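Local coordinates for Non-structural protein 3 (Porcine deltacoronavirus, PDB 6LN0) that probably cleaves the viral polyprotein with a papain-like protease domain and carries a macro domain of the kind that recognises ADP-ribose, at residues S29-P34 with H116-I121; C238-V243 with Q255-C260. All coordinates share one frame; numbering follows the deposited sequence.

Interaction 1 of 2, residues S29-P34 with H116-I121; sequences SVLVNP and HYVIPI
Ser29 OG and His116 ND1 share a hydrogen bond of 2.6 Å, the hydroxyl oxygen lying at the edge of the imidazole and in its plane. CG of His116 stands anti to its own backbone N (chi1 167°), which carries the ring out beside Ser29. The far ring nitrogen, NE2, bonds Thr150 OG1, while Ser29 OG also pairs with the backbone N of Asp27, and both ends of the imidazole are thereby fixed. Next comes the parallel ladder. Val30 N reaches His116 O at 2.9 Å, Val118 N returns to Val30 O at 3.0 Å, and Val32 N closes on Val118 O, also at 3.0 Å and nearly straight (172° at the hydrogen). The ladder then stops: Pro120 has no N-H to offer, and its CD lies 3.4 Å from Val32 O instead. On one sheet face Val30 CG1 runs alongside the Tyr117 ring, 3.9 Å from CD1; on the other Leu31 CD1 touches Val118 CG1. Val32 CG2 slants across Ile119 CG1 at 3.8 Å, and beyond the ladder the pyrrolidine carbons Pro34 CG and Pro120 CG come to 3.5 Å. These are inner strands of the macro-domain sheet. Strand 83-89 bonds the other edge of 29-34 through Ser29, Leu31 and Asn33, and strand 146-152 flanks 117-120. Helix 44-53 packs over the face bearing Leu31, with Ile49 on that leucine and Ala45 on Pro120, whereas Leu111 touches Tyr117, whose OH bonds Glu113 O.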
loop_
_atom_site.group_PDB
_atom_site.type_symbol
_atom_site.label_atom_id
_atom_site.label_comp_id
_atom_site.label_asym_id
_atom_site.label_seq_id
_atom_site.Cartn_x
_atom_site.Cartn_y
_atom_site.Cartn_z
ATOM N N SER A 29 -42.467 -10.231 -0.117
ATOM C CA SER A 29 -41.445 -10.036 -1.122
ATOM C C SER A 29 -42.061 -9.773 -2.483
ATOM O O SER A 29 -43.203 -10.136 -2.761
ATOM C CB SER A 29 -40.538 -11.264 -1.195
ATOM O OG SER A 29 -40.094 -11.658 0.096
ATOM N N VAL A 30 -41.283 -9.118 -3.332
ATOM C CA VAL A 30 -41.585 -9.041 -4.751
ATOM C C VAL A 30 -40.843 -10.190 -5.405
ATOM O O VAL A 30 -39.612 -10.207 -5.435
ATOM C CB VAL A 30 -41.172 -7.700 -5.353
ATOM C CG1 VAL A 30 -41.305 -7.749 -6.882
ATOM C CG2 VAL A 30 -42.024 -6.599 -4.762
ATOM N N LEU A 31 -41.592 -11.164 -5.903
ATOM C CA LEU A 31 -41.004 -12.305 -6.580
ATOM C C LEU A 31 -40.967 -11.994 -8.061
ATOM O O LEU A 31 -42.020 -11.761 -8.667
ATOM C CB LEU A 31 -41.817 -13.564 -6.300
ATOM C CG LEU A 31 -41.398 -14.840 -7.003
ATOM C CD1 LEU A 31 -40.060 -15.323 -6.454
ATOM C CD2 LEU A 31 -42.474 -15.898 -6.812
ATOM N N VAL A 32 -39.764 -11.972 -8.643
ATOM C CA VAL A 32 -39.613 -11.680 -10.064
ATOM C C VAL A 32 -39.794 -12.955 -10.876
ATOM O O VAL A 32 -39.241 -14.010 -10.546
ATOM C CB VAL A 32 -38.247 -11.033 -10.374
ATOM C CG1 VAL A 32 -38.200 -10.684 -11.835
ATOM C CG2 VAL A 32 -38.016 -9.778 -9.544
ATOM N N ASN A 33 -40.539 -12.842 -11.968
ATOM C CA ASN A 33 -40.851 -13.964 -12.854
ATOM C C ASN A 33 -40.266 -13.686 -14.229
ATOM O O ASN A 33 -40.769 -12.800 -14.947
ATOM C CB ASN A 33 -42.365 -14.176 -12.947
ATOM C CG ASN A 33 -42.756 -15.346 -13.861
ATOM O OD1 ASN A 33 -42.415 -15.388 -15.055
ATOM N ND2 ASN A 33 -43.507 -16.291 -13.300
ATOM N N PRO A 34 -39.237 -14.396 -14.650
ATOM C CA PRO A 34 -38.648 -14.153 -15.972
ATOM C C PRO A 34 -39.456 -14.876 -17.041
ATOM O O PRO A 34 -39.441 -16.108 -17.133
ATOM C CB PRO A 34 -37.226 -14.721 -15.828
ATOM C CG PRO A 34 -37.045 -15.009 -14.358
ATOM C CD PRO A 34 -38.432 -15.344 -13.873
ATOM N N HIS A 116 -38.244 -6.005 -0.750
ATOM C CA HIS A 116 -37.385 -7.182 -0.760
ATOM C C HIS A 116 -37.631 -7.966 -2.042
ATOM O O HIS A 116 -38.700 -8.551 -2.229
ATOM C CB HIS A 116 -37.624 -8.078 0.449
ATOM C CG HIS A 116 -36.987 -9.424 0.303
ATOM N ND1 HIS A 116 -37.698 -10.604 0.376
ATOM C CD2 HIS A 116 -35.704 -9.773 0.034
ATOM C CE1 HIS A 116 -36.876 -11.622 0.190
ATOM N NE2 HIS A 116 -35.661 -11.146 -0.020
ATOM N N TYR A 117 -36.629 -8.014 -2.903
ATOM C CA TYR A 117 -36.735 -8.665 -4.195
ATOM C C TYR A 117 -36.143 -10.066 -4.135
ATOM O O TYR A 117 -35.113 -10.295 -3.491
ATOM C CB TYR A 117 -36.011 -7.849 -5.257
ATOM C CG TYR A 117 -36.689 -6.544 -5.581
ATOM C CD1 TYR A 117 -37.678 -6.480 -6.557
ATOM C CD2 TYR A 117 -36.335 -5.372 -4.931
ATOM C CE1 TYR A 117 -38.307 -5.288 -6.871
ATOM C CE2 TYR A 117 -36.964 -4.175 -5.238
ATOM C CZ TYR A 117 -37.945 -4.138 -6.207
ATOM O OH TYR A 117 -38.566 -2.954 -6.528
ATOM N N VAL A 118 -36.796 -10.999 -4.818
ATOM C CA VAL A 118 -36.281 -12.346 -4.998
ATOM C C VAL A 118 -36.165 -12.551 -6.492
ATOM O O VAL A 118 -37.164 -12.454 -7.214
ATOM C CB VAL A 118 -37.186 -13.401 -4.349
ATOM C CG1 VAL A 118 -36.646 -14.769 -4.576
ATOM C CG2 VAL A 118 -37.310 -13.127 -2.864
ATOM N N ILE A 119 -34.947 -12.774 -6.970
ATOM C CA ILE A 119 -34.740 -12.746 -8.411
ATOM C C ILE A 119 -34.018 -14.010 -8.866
ATOM O O ILE A 119 -32.851 -14.233 -8.506
ATOM C CB ILE A 119 -33.969 -11.483 -8.837
ATOM C CG1 ILE A 119 -34.519 -10.248 -8.126
ATOM C CG2 ILE A 119 -34.056 -11.274 -10.328
ATOM C CD1 ILE A 119 -34.145 -8.941 -8.794
ATOM N N PRO A 120 -34.685 -14.884 -9.616
ATOM C CA PRO A 120 -33.952 -15.848 -10.443
ATOM C C PRO A 120 -33.044 -15.100 -11.407
ATOM O O PRO A 120 -33.481 -14.178 -12.100
ATOM C CB PRO A 120 -35.068 -16.596 -11.188
ATOM C CG PRO A 120 -36.323 -15.734 -11.001
ATOM C CD PRO A 120 -36.139 -15.109 -9.663
ATOM N N ILE A 121 -31.770 -15.502 -11.446
ATOM C CA ILE A 121 -30.829 -14.855 -12.353
ATOM C C ILE A 121 -31.378 -14.928 -13.766
ATOM O O ILE A 121 -31.842 -15.985 -14.216
ATOM C CB ILE A 121 -29.447 -15.508 -12.244
ATOM C CG1 ILE A 121 -28.894 -15.301 -10.841
ATOM C CG2 ILE A 121 -28.499 -14.938 -13.282
ATOM C CD1 ILE A 121 -27.865 -16.302 -10.477
#

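Interaction 2 of 2, residues C238-V243 with Q255-C260; sequences CHHKWV and QKDNNC
Trp242 and Asn259 approach from opposite directions, the six-membered end of the indole facing the amide. Asn259 ND2 lies 3.4 Å from Trp242 CZ3, and although the two flat groups are nearly parallel (13° apart), the amide meets the ring obliquely. The same ND2 bonds Lys254 O, and OD1 appears to accept Lys256 N from well above its carbonyl plane, in a tight and less certain part of the model. Asn259 CG sits between the backbone N and the carbonyl carbon (chi1 68°), which folds the amide back toward the start of the type I' turn that runs from Lys256 to Asn259. His240 turns its edge to the indole face, its ND1 3.2 Å above the ring plane of Trp242 and displaced toward the rim. A neighbouring part of that imidazole edge, round CE1, is directed at the turn residues: Asp257 OD2 comes to it in plane, 3.2 Å from His240 CE1, with carboxylate and ring planes steeply inclined. Lys256 passes His240 at a slant, CE 3.8 Å from His240 CE1. With its chain extended from CB to the tip, it reaches past the imidazole to give a hydrogen bond from NZ to Lys241 O at 2.9 Å, the donor tilted 32° from the carbonyl plane. Pro292 and Val296 line the indole elsewhere. The contact immediately precedes helix 260-270, whose first residue, Cys260, touches His398, a placement consistent with the nucleophile position of papain-like peptidases. Chemically, one ammonium-to-carbonyl bond joins the loops. Asp257 beside the His240 ring would favour a positive imidazole, whereas Lys256 NZ, 4.8 Å from His240 ND1, would work against it.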
loop_
_atom_site.group_PDB
_atom_site.type_symbol
_atom_site.label_atom_id
_atom_site.label_comp_id
_atom_site.label_asym_id
_atom_site.label_seq_id
_atom_site.Cartn_x
_atom_site.Cartn_y
_atom_site.Cartn_z
ATOM N N CYS A 238 17.374 -1.776 -2.320
ATOM C CA CYS A 238 18.075 -3.020 -2.028
ATOM C C CYS A 238 18.393 -3.827 -3.280
ATOM O O CYS A 238 19.220 -4.747 -3.225
ATOM C CB CYS A 238 17.230 -3.825 -1.041
ATOM S SG CYS A 238 17.496 -3.244 0.591
ATOM N N HIS A 239 17.769 -3.496 -4.404
ATOM C CA HIS A 239 18.001 -4.213 -5.650
ATOM C C HIS A 239 19.164 -3.655 -6.463
ATOM O O HIS A 239 19.618 -4.319 -7.404
ATOM C CB HIS A 239 16.723 -4.214 -6.504
ATOM C CG HIS A 239 15.613 -5.016 -5.904
ATOM N ND1 HIS A 239 15.252 -6.255 -6.384
ATOM C CD2 HIS A 239 14.805 -4.771 -4.845
ATOM C CE1 HIS A 239 14.262 -6.733 -5.656
ATOM N NE2 HIS A 239 13.975 -5.853 -4.714
ATOM N N HIS A 240 19.661 -2.470 -6.127
ATOM C CA HIS A 240 20.809 -1.926 -6.843
ATOM C C HIS A 240 22.024 -2.815 -6.649
ATOM O O HIS A 240 22.299 -3.287 -5.542
ATOM C CB HIS A 240 21.116 -0.519 -6.351
ATOM C CG HIS A 240 21.550 0.413 -7.431
ATOM N ND1 HIS A 240 22.839 0.904 -7.515
ATOM C CD2 HIS A 240 20.871 0.949 -8.474
ATOM C CE1 HIS A 240 22.931 1.712 -8.556
ATOM N NE2 HIS A 240 21.754 1.757 -9.155
ATOM N N LYS A 241 22.753 -3.055 -7.731
ATOM C CA LYS A 241 24.013 -3.794 -7.643
ATOM C C LYS A 241 25.157 -2.809 -7.421
ATOM O O LYS A 241 25.265 -1.805 -8.132
ATOM C CB LYS A 241 24.244 -4.643 -8.901
ATOM C CG LYS A 241 23.057 -5.588 -9.243
ATOM C CD LYS A 241 23.490 -6.832 -10.057
ATOM C CE LYS A 241 22.296 -7.570 -10.701
ATOM N NZ LYS A 241 21.908 -8.855 -10.013
ATOM N N TRP A 242 25.979 -3.070 -6.410
ATOM C CA TRP A 242 27.165 -2.267 -6.139
ATOM C C TRP A 242 28.392 -3.159 -6.096
ATOM O O TRP A 242 28.295 -4.380 -5.955
ATOM C CB TRP A 242 27.101 -1.535 -4.797
ATOM C CG TRP A 242 25.866 -0.770 -4.489
ATOM C CD1 TRP A 242 24.836 -1.181 -3.695
ATOM C CD2 TRP A 242 25.545 0.567 -4.908
ATOM N NE1 TRP A 242 23.890 -0.193 -3.611
ATOM C CE2 TRP A 242 24.297 0.889 -4.346
ATOM C CE3 TRP A 242 26.182 1.513 -5.707
ATOM C CZ2 TRP A 242 23.674 2.115 -4.561
ATOM C CZ3 TRP A 242 25.559 2.731 -5.922
ATOM C CH2 TRP A 242 24.321 3.023 -5.349
ATOM N N VAL A 243 29.562 -2.528 -6.163
ATOM C CA VAL A 243 30.831 -3.216 -5.957
ATOM C C VAL A 243 31.530 -2.591 -4.753
ATOM O O VAL A 243 31.697 -1.364 -4.687
ATOM C CB VAL A 243 31.707 -3.150 -7.224
ATOM C CG1 VAL A 243 33.204 -3.277 -6.884
ATOM C CG2 VAL A 243 31.247 -4.205 -8.254
ATOM N N GLN A 255 33.041 3.895 -6.830
ATOM C CA GLN A 255 32.322 5.067 -7.318
ATOM C C GLN A 255 31.337 4.672 -8.421
ATOM O O GLN A 255 31.658 3.884 -9.317
ATOM C CB GLN A 255 33.330 6.112 -7.818
ATOM C CG GLN A 255 32.768 7.244 -8.669
ATOM C CD GLN A 255 31.772 8.119 -7.926
ATOM O OE1 GLN A 255 32.094 8.707 -6.889
ATOM N NE2 GLN A 255 30.544 8.217 -8.463
ATOM N N LYS A 256 30.121 5.214 -8.339
ATOM C CA LYS A 256 29.038 4.837 -9.241
ATOM C C LYS A 256 27.777 5.632 -8.942
ATOM O O LYS A 256 27.389 5.760 -7.776
ATOM C CB LYS A 256 28.724 3.346 -9.120
ATOM C CG LYS A 256 27.503 2.900 -9.906
ATOM C CD LYS A 256 27.574 1.417 -10.176
ATOM C CE LYS A 256 26.196 0.814 -10.276
ATOM N NZ LYS A 256 26.257 -0.657 -10.552
ATOM N N ASP A 257 27.135 6.173 -9.978
ATOM C CA ASP A 257 25.794 6.744 -9.851
ATOM C C ASP A 257 25.730 7.839 -8.785
ATOM O O ASP A 257 24.738 7.958 -8.052
ATOM C CB ASP A 257 24.762 5.654 -9.549
ATOM C CG ASP A 257 24.434 4.799 -10.752
ATOM O OD1 ASP A 257 24.027 5.369 -11.789
ATOM O OD2 ASP A 257 24.556 3.552 -10.650
ATOM N N ASN A 258 26.794 8.638 -8.682
ATOM C CA ASN A 258 26.866 9.758 -7.750
ATOM C C ASN A 258 26.869 9.318 -6.298
ATOM O O ASN A 258 26.468 10.083 -5.421
ATOM C CB ASN A 258 25.718 10.746 -7.952
ATOM C CG ASN A 258 26.023 11.774 -8.983
ATOM O OD1 ASN A 258 26.983 11.631 -9.740
ATOM N ND2 ASN A 258 25.205 12.825 -9.038
ATOM N N ASN A 259 27.298 8.102 -6.018
ATOM C CA ASN A 259 27.265 7.603 -4.654
ATOM C C ASN A 259 28.478 8.053 -3.809
ATOM O O ASN A 259 28.753 7.415 -2.786
ATOM C CB ASN A 259 27.174 6.073 -4.667
ATOM C CG ASN A 259 28.434 5.420 -5.199
ATOM O OD1 ASN A 259 29.295 6.096 -5.768
ATOM N ND2 ASN A 259 28.559 4.106 -5.010
ATOM N N CYS A 260 29.224 9.094 -4.204
ATOM C CA CYS A 260 30.457 9.390 -3.471
ATOM C C CYS A 260 30.154 9.937 -2.087
ATOM O O CYS A 260 30.882 9.637 -1.132
ATOM C CB CYS A 260 31.355 10.348 -4.275
ATOM S SG CYS A 260 30.599 11.915 -4.772
#

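From the N terminus, interaction 1 comes first: segment 29-34 meets 116-121 across 81 intervening residues that include strands 71-74 and 83-89 and helices 44-53, 55-64 and 99-110, so it joins distant parts of the macro domain within one sheet. The chain finishes that domain before reaching interaction 2, which spans only 11 residues, chiefly strands 244-247 and 250-253, and brings together the loops that precede and follow them in the papain-like region. The two are in series, neither nested nor crossing, with centres about 65 Å apart on opposite sides of the chain's centre. Each thus closes a loop within its own region of this elongated molecule.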